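Local coordinates for putative diflavin flavoprotein A 5 (Nostoc sp. PCC 7120, PDB 4FEK), which probably mediates electron transfer from NADH to oxygen, reducing it to water, and is represented here by its N-terminal metallo-beta-lactamase-like domain, at residues 33-36 with 40-43; 57-60 with 66-69; 174-179 with 244-249. All blocks are in the same frame, centred on the assembly; numbering follows the deposited sequence.

Contact 1 (33-36 with 40-43); sequences IEYA and GTTS
Tyr35 and Gly40 are joined through a single water, which accepts the Gly40 N-H at 3.0 Å from Gly40 N and donates a longer bond to Tyr35 O (3.2 Å). The bridge ties the end of the short 3-10 turn at 33-35 to the residue that leads into strand 41-49. Direct contact is left to the tyrosine ring, which presents an edge to Thr41. Tyr35 CE1 lies 3.7 Å from Thr41 CB, which sits in the plane of the ring, and is just as far from Thr41 CG2, which approaches obliquely. Gly40 O lies near the same plane but farther off, 4.5 Å from Tyr35 CD1. In the metallo-beta-lactamase fold of this domain, Thr41 opens an inner strand, third in order, of the seven-stranded sheet, and its backbone pairs with Ser25 on the antiparallel neighbour 18-25. With OG1 opposite the backbone N (chi1 179°), Thr41 sends its hydroxyl to the ring nitrogen ND1 of His179, whose own ring meets that of Tyr35 at an oblique angle. One side chain thus serves two neighbours: its carbon atoms meet the tyrosine edge while its oxygen fixes the histidine. The turn carrying Tyr35 is closed by Ala36 N to Ile33 O (3.0 Å), and that carbonyl also receives Tyr199 OH from helix 194-205.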
loop_
_atom_site.group_PDB
_atom_site.type_symbol
_atom_site.label_atom_id
_atom_site.label_comp_id
_atom_site.label_asym_id
_atom_site.label_seq_id
_atom_site.Cartn_x
_atom_site.Cartn_y
_atom_site.Cartn_z
ATOM N N ILE A 33 3.528 15.035 12.429
ATOM C CA ILE A 33 2.877 16.079 11.641
ATOM C C ILE A 33 1.848 15.534 10.658
ATOM O O ILE A 33 0.889 16.223 10.351
ATOM C CB ILE A 33 3.872 16.975 10.855
ATOM C CG1 ILE A 33 4.726 16.123 9.930
ATOM C CG2 ILE A 33 4.732 17.821 11.813
ATOM C CD1 ILE A 33 5.674 16.918 9.060
ATOM N N GLU A 34 2.033 14.318 10.146
ATOM C CA GLU A 34 1.082 13.852 9.135
ATOM C C GLU A 34 -0.346 13.697 9.683
ATOM O O GLU A 34 -1.307 13.722 8.915
ATOM C CB GLU A 34 1.568 12.600 8.395
ATOM C CG GLU A 34 1.847 11.422 9.292
ATOM C CD GLU A 34 3.315 11.353 9.724
ATOM O OE1 GLU A 34 3.986 12.426 9.845
ATOM O OE2 GLU A 34 3.782 10.208 9.951
ATOM N N TYR A 35 -0.479 13.611 11.005
ATOM C CA TYR A 35 -1.792 13.454 11.639
ATOM C C TYR A 35 -2.317 14.767 12.212
ATOM O O TYR A 35 -3.388 14.785 12.818
ATOM C CB TYR A 35 -1.745 12.392 12.749
ATOM C CG TYR A 35 -1.292 11.043 12.242
ATOM C CD1 TYR A 35 -2.182 10.184 11.615
ATOM C CD2 TYR A 35 0.037 10.650 12.363
ATOM C CE1 TYR A 35 -1.761 8.947 11.116
ATOM C CE2 TYR A 35 0.464 9.422 11.886
ATOM C CZ TYR A 35 -0.447 8.578 11.263
ATOM O OH TYR A 35 -0.025 7.369 10.784
ATOM N N ALA A 36 -1.578 15.858 11.971
ATOM C CA ALA A 36 -1.822 17.133 12.655
ATOM C C ALA A 36 -3.122 17.825 12.262
ATOM O O ALA A 36 -3.527 18.786 12.915
ATOM C CB ALA A 36 -0.631 18.089 12.483
ATOM N N GLY A 40 -7.931 11.483 11.911
ATOM C CA GLY A 40 -7.729 10.046 11.938
ATOM C C GLY A 40 -7.007 9.591 10.693
ATOM O O GLY A 40 -6.362 10.394 9.999
ATOM N N THR A 41 -7.114 8.302 10.401
ATOM C CA THR A 41 -6.388 7.685 9.294
ATOM C C THR A 41 -6.991 6.290 9.047
ATOM O O THR A 41 -7.748 5.777 9.879
ATOM C CB THR A 41 -4.881 7.533 9.667
ATOM O OG1 THR A 41 -4.170 6.916 8.593
ATOM C CG2 THR A 41 -4.704 6.697 10.934
ATOM N N THR A 42 -6.712 5.711 7.888
ATOM C CA THR A 42 -6.927 4.279 7.708
ATOM C C THR A 42 -5.633 3.677 7.195
ATOM O O THR A 42 -4.805 4.379 6.606
ATOM C CB THR A 42 -8.061 3.979 6.683
ATOM O OG1 THR A 42 -7.590 4.153 5.335
ATOM C CG2 THR A 42 -9.268 4.876 6.921
ATOM N N SER A 43 -5.433 2.394 7.469
ATOM C CA SER A 43 -4.395 1.630 6.800
ATOM C C SER A 43 -5.068 0.548 5.963
ATOM O O SER A 43 -5.809 -0.299 6.493
ATOM C CB SER A 43 -3.437 0.998 7.803
ATOM O OG SER A 43 -2.443 0.256 7.115
HETATM O O HOH W 1 -5.286 12.194 13.245
#

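Contact 2 (57-60 with 66-69); sequences DPPV and IYLE
The loop between strand 53-56 and helix 61-74 folds back on the helix it feeds, setting the consecutive prolines Pro58 and Pro59 against Tyr67. Pro59 makes the principal contact, a CH-pi interaction in which CD stands 3.3 Å from the centroid of the Tyr67 ring and only 7° off the ring normal. This methylene is bonded to the amide nitrogen of the peptide link, so its hydrogens are slightly polarised and suit the electron-rich face. Pro59 CG continues the overlap toward the root of the side chain, 3.6 Å from Tyr67 CB. Farther out, Pro58 CB approaches Tyr67 CE2 obliquely at 3.9 Å. Holding CG opposite the backbone N (chi1 175°), Tyr67 extends its ring from the helix across the pyrrolidine of Pro59 and brings its phenol past Pro58. There the hydroxyl is hydrogen-bonded to Ser45 OG, which also makes a weak bond with Asp57 O. The carbonyls of both prolines are bonded as well, Pro58 O to Arg92 and Pro59 O to Thr95. Strand, loop and helix together form the first half of a beta-alpha-beta crossover to the parallel strand 80-84, a building block of the metallo-beta-lactamase fold.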
loop_
_atom_site.group_PDB
_atom_site.type_symbol
_atom_site.label_atom_id
_atom_site.label_comp_id
_atom_site.label_asym_id
_atom_site.label_seq_id
_atom_site.Cartn_x
_atom_site.Cartn_y
_atom_site.Cartn_z
ATOM N N ASP A 57 0.091 -5.475 1.548
ATOM C CA ASP A 57 0.305 -4.515 2.656
ATOM C C ASP A 57 -0.441 -4.707 3.993
ATOM O O ASP A 57 -1.292 -3.882 4.345
ATOM C CB ASP A 57 0.073 -3.071 2.168
ATOM C CG ASP A 57 1.170 -2.598 1.215
ATOM O OD1 ASP A 57 2.340 -2.977 1.436
ATOM O OD2 ASP A 57 0.872 -1.853 0.250
ATOM N N PRO A 58 -0.096 -5.758 4.751
ATOM C CA PRO A 58 -0.601 -5.911 6.132
ATOM C C PRO A 58 -0.161 -4.709 6.992
ATOM O O PRO A 58 0.974 -4.253 6.840
ATOM C CB PRO A 58 0.114 -7.174 6.640
ATOM C CG PRO A 58 0.606 -7.890 5.409
ATOM C CD PRO A 58 0.898 -6.791 4.401
ATOM N N PRO A 59 -1.043 -4.203 7.862
ATOM C CA PRO A 59 -0.799 -2.952 8.601
ATOM C C PRO A 59 0.193 -3.066 9.762
ATOM O O PRO A 59 0.661 -4.164 10.091
ATOM C CB PRO A 59 -2.180 -2.602 9.143
ATOM C CG PRO A 59 -2.839 -3.959 9.312
ATOM C CD PRO A 59 -2.400 -4.731 8.109
ATOM N N VAL A 60 0.483 -1.926 10.390
ATOM C CA VAL A 60 1.424 -1.861 11.521
ATOM C C VAL A 60 0.876 -2.564 12.749
ATOM O O VAL A 60 -0.321 -2.872 12.798
ATOM C CB VAL A 60 1.731 -0.406 11.913
ATOM C CG1 VAL A 60 2.389 0.328 10.741
ATOM C CG2 VAL A 60 0.465 0.301 12.375
ATOM N N ILE A 66 -6.917 -6.479 15.180
ATOM C CA ILE A 66 -8.192 -6.384 14.463
ATOM C C ILE A 66 -8.042 -6.731 12.983
ATOM O O ILE A 66 -8.968 -7.257 12.365
ATOM C CB ILE A 66 -8.892 -5.009 14.634
ATOM C CG1 ILE A 66 -8.005 -3.873 14.135
ATOM C CG2 ILE A 66 -9.281 -4.780 16.088
ATOM C CD1 ILE A 66 -8.691 -2.518 14.182
ATOM N N TYR A 67 -6.865 -6.446 12.424
ATOM C CA TYR A 67 -6.570 -6.848 11.072
ATOM C C TYR A 67 -6.652 -8.371 10.892
ATOM O O TYR A 67 -7.346 -8.861 10.009
ATOM C CB TYR A 67 -5.179 -6.375 10.682
ATOM C CG TYR A 67 -4.783 -6.882 9.327
ATOM C CD1 TYR A 67 -5.459 -6.470 8.185
ATOM C CD2 TYR A 67 -3.744 -7.798 9.190
ATOM C CE1 TYR A 67 -5.097 -6.938 6.933
ATOM C CE2 TYR A 67 -3.379 -8.281 7.949
ATOM C CZ TYR A 67 -4.054 -7.842 6.824
ATOM O OH TYR A 67 -3.664 -8.321 5.594
ATOM N N LEU A 68 -5.915 -9.108 11.714
ATOM C CA LEU A 68 -5.882 -10.563 11.599
ATOM C C LEU A 68 -7.253 -11.217 11.815
ATOM O O LEU A 68 -7.603 -12.181 11.118
ATOM C CB LEU A 68 -4.852 -11.148 12.566
ATOM C CG LEU A 68 -3.411 -10.800 12.183
ATOM C CD1 LEU A 68 -2.458 -11.259 13.272
ATOM C CD2 LEU A 68 -3.028 -11.379 10.825
ATOM N N GLU A 69 -8.016 -10.707 12.780
ATOM C CA GLU A 69 -9.404 -11.158 12.975
ATOM C C GLU A 69 -10.255 -10.974 11.722
ATOM O O GLU A 69 -10.951 -11.899 11.310
ATOM C CB GLU A 69 -10.059 -10.432 14.153
ATOM C CG GLU A 69 -9.378 -10.719 15.499
ATOM C CD GLU A 69 -10.285 -10.438 16.701
ATOM O OE1 GLU A 69 -11.519 -10.312 16.507
ATOM O OE2 GLU A 69 -9.765 -10.347 17.835
#

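Contact 3 (174-179 with 244-249); sequences KIFGAH and QAYADW. With PO4 (phosphate ion), chain E.
Phe176 lies over one face of the Tyr246 ring, its CD1 3.8 Å above the plane and close to the centre, while a water sits at the hydroxyl edge in the plane of that ring. The two rings neither stack nor meet edge to face: their centroids are 4.8 Å apart and their planes lie at 44°. Ile175 CG2 fills the angle beside them, resting 3.5 Å above the rim of the Phe176 ring and 3.9 Å from Tyr246 CE2. Tyr227 of strand 226-229 stacks on Phe176, and Phe201 of helix 194-205 meets Tyr246 edge to face; the contact thus joins the edge of the five-stranded sheet to the helices. Within this apolar setting the Tyr246 hydroxyl has polar company. Phe176 N donates to Tyr246 OH at 3.2 Å, a weak bond with an N-H...O angle of only 128°. The hydroxyl in turn donates to the water, 2.6 Å from OH, which passes a hydrogen on to Gly177 O at 2.7 Å. At the other end of the loop, Lys174 bends at CG (chi2 -65°) and leads away from the helix, placing NZ 2.8 Å from phosphate O4. Lys174 NZ is also bonded to His231 NE2, and the phosphate is hydrogen-bonded to His87, Ser89, Asn91 and Arg92 as well. Tyr246 OH thus acts as a weak acceptor for one backbone N-H and as a donor, through the water, toward a backbone carbonyl, while the lysine charge is probably offset by the anion, which itself probably came from the crystallisation liquor.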
loop_
_atom_site.group_PDB
_atom_site.type_symbol
_atom_site.label_atom_id
_atom_site.label_comp_id
_atom_site.label_asym_id
_atom_site.label_seq_id
_atom_site.Cartn_x
_atom_site.Cartn_y
_atom_site.Cartn_z
ATOM N N LYS A 174 2.253 3.939 -0.137
ATOM C CA LYS A 174 2.390 5.319 0.353
ATOM C C LYS A 174 2.033 6.397 -0.662
ATOM O O LYS A 174 1.784 7.538 -0.279
ATOM C CB LYS A 174 3.807 5.593 0.896
ATOM C CG LYS A 174 4.169 4.812 2.145
ATOM C CD LYS A 174 3.295 5.205 3.339
ATOM C CE LYS A 174 3.635 4.341 4.572
ATOM N NZ LYS A 174 3.004 4.850 5.823
ATOM N N ILE A 175 2.048 6.082 -1.958
ATOM C CA ILE A 175 1.790 7.149 -2.933
ATOM C C ILE A 175 0.285 7.435 -3.071
ATOM O O ILE A 175 -0.516 6.495 -3.121
ATOM C CB ILE A 175 2.403 6.864 -4.319
ATOM C CG1 ILE A 175 3.812 6.266 -4.205
ATOM C CG2 ILE A 175 2.404 8.151 -5.172
ATOM C CD1 ILE A 175 4.811 7.139 -3.465
ATOM N N PHE A 176 -0.072 8.722 -3.143
ATOM C CA PHE A 176 -1.451 9.207 -3.407
ATOM C C PHE A 176 -2.476 9.132 -2.275
ATOM O O PHE A 176 -3.675 9.302 -2.536
ATOM C CB PHE A 176 -2.104 8.513 -4.622
ATOM C CG PHE A 176 -1.320 8.595 -5.872
ATOM C CD1 PHE A 176 -1.111 9.815 -6.505
ATOM C CD2 PHE A 176 -0.814 7.441 -6.450
ATOM C CE1 PHE A 176 -0.397 9.877 -7.674
ATOM C CE2 PHE A 176 -0.108 7.497 -7.622
ATOM C CZ PHE A 176 0.108 8.717 -8.239
ATOM N N GLY A 177 -2.039 8.874 -1.044
ATOM C CA GLY A 177 -2.987 8.697 0.050
ATOM C C GLY A 177 -3.403 9.958 0.786
ATOM O O GLY A 177 -3.109 11.106 0.362
ATOM N N ALA A 178 -4.097 9.755 1.905
ATOM C CA ALA A 178 -4.504 10.870 2.767
ATOM C C ALA A 178 -4.779 10.353 4.157
ATOM O O ALA A 178 -5.359 9.282 4.308
ATOM C CB ALA A 178 -5.750 11.571 2.204
ATOM N N HIS A 179 -4.339 11.086 5.177
ATOM C CA HIS A 179 -4.624 10.677 6.554
ATOM C C HIS A 179 -5.964 11.204 7.026
ATOM O O HIS A 179 -6.058 12.249 7.666
ATOM C CB HIS A 179 -3.474 11.032 7.505
ATOM C CG HIS A 179 -2.303 10.108 7.372
ATOM N ND1 HIS A 179 -2.401 8.750 7.624
ATOM C CD2 HIS A 179 -1.033 10.322 6.955
ATOM C CE1 HIS A 179 -1.228 8.179 7.407
ATOM N NE2 HIS A 179 -0.385 9.109 6.980
ATOM N N GLN A 244 -2.458 14.608 -11.841
ATOM C CA GLN A 244 -2.021 15.897 -12.381
ATOM C C GLN A 244 -1.522 16.805 -11.255
ATOM O O GLN A 244 -0.499 17.482 -11.393
ATOM C CB GLN A 244 -3.139 16.589 -13.144
ATOM C CG GLN A 244 -2.701 17.925 -13.731
ATOM C CD GLN A 244 -1.465 17.806 -14.627
ATOM O OE1 GLN A 244 -0.419 18.418 -14.361
ATOM N NE2 GLN A 244 -1.585 17.023 -15.697
ATOM N N ALA A 245 -2.251 16.814 -10.141
ATOM C CA ALA A 245 -1.848 17.584 -8.965
ATOM C C ALA A 245 -0.480 17.180 -8.419
ATOM O O ALA A 245 0.338 18.049 -8.112
ATOM C CB ALA A 245 -2.907 17.512 -7.875
ATOM N N TYR A 246 -0.232 15.874 -8.286
ATOM C CA TYR A 246 1.090 15.380 -7.874
ATOM C C TYR A 246 2.207 15.896 -8.791
ATOM O O TYR A 246 3.296 16.275 -8.335
ATOM C CB TYR A 246 1.123 13.844 -7.805
ATOM C CG TYR A 246 0.913 13.301 -6.398
ATOM C CD1 TYR A 246 -0.214 13.655 -5.655
ATOM C CD2 TYR A 246 1.818 12.420 -5.828
ATOM C CE1 TYR A 246 -0.402 13.169 -4.356
ATOM C CE2 TYR A 246 1.617 11.913 -4.534
ATOM C CZ TYR A 246 0.517 12.294 -3.813
ATOM O OH TYR A 246 0.358 11.811 -2.532
ATOM N N ALA A 247 1.937 15.883 -10.085
ATOM C CA ALA A 247 2.869 16.417 -11.061
ATOM C C ALA A 247 3.089 17.918 -10.839
ATOM O O ALA A 247 4.237 18.383 -10.795
ATOM C CB ALA A 247 2.355 16.147 -12.472
ATOM N N ASP A 248 2.004 18.675 -10.680
ATOM C CA ASP A 248 2.141 20.122 -10.476
ATOM C C ASP A 248 2.833 20.454 -9.150
ATOM O O ASP A 248 3.741 21.278 -9.110
ATOM C CB ASP A 248 0.792 20.837 -10.542
ATOM C CG ASP A 248 0.111 20.689 -11.893
ATOM O OD1 ASP A 248 0.805 20.396 -12.893
ATOM O OD2 ASP A 248 -1.129 20.854 -11.939
ATOM N N TRP A 249 2.385 19.815 -8.074
ATOM C CA TRP A 249 2.986 19.995 -6.760
ATOM C C TRP A 249 4.475 19.623 -6.767
ATOM O O TRP A 249 5.285 20.295 -6.138
ATOM C CB TRP A 249 2.242 19.172 -5.698
ATOM C CG TRP A 249 0.792 19.569 -5.489
ATOM C CD1 TRP A 249 0.221 20.782 -5.746
ATOM C CD2 TRP A 249 -0.252 18.734 -4.979
ATOM N NE1 TRP A 249 -1.117 20.750 -5.428
ATOM C CE2 TRP A 249 -1.428 19.502 -4.948
ATOM C CE3 TRP A 249 -0.299 17.406 -4.524
ATOM C CZ2 TRP A 249 -2.644 18.989 -4.496
ATOM C CZ3 TRP A 249 -1.512 16.892 -4.079
ATOM C CH2 TRP A 249 -2.663 17.680 -4.065
HETATM P P PO4 E . 4.848 2.668 8.399
HETATM O O1 PO4 E . 4.768 1.178 8.752
HETATM O O2 PO4 E . 5.217 3.396 9.648
HETATM O O3 PO4 E . 5.930 2.795 7.364
HETATM O O4 PO4 E . 3.489 3.104 7.906
HETATM O O HOH W 2 -1.868 12.564 -1.509
#

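In the fold
Contact 1 joins the other two. Ser43 OG of its strand packs on Pro59 CB of contact 2 at 3.5 Å, and Thr41 OG1 comes within 2.7 Å of His179 ND1 of contact 3. Its centre lies about 17 Å from that of contact 2 and about 15 Å from that of contact 3. Contacts 2 and 3 lie on opposite sides of the chain's centre, about 24 Å apart between centres, and do not touch. Arg92 nevertheless links their surroundings, bonding both Pro58 O and the phosphate held by Lys174. The phosphate pocket, with His87 on the anion and His231 on Lys174, probably lies where related flavodiiron proteins hold their two irons.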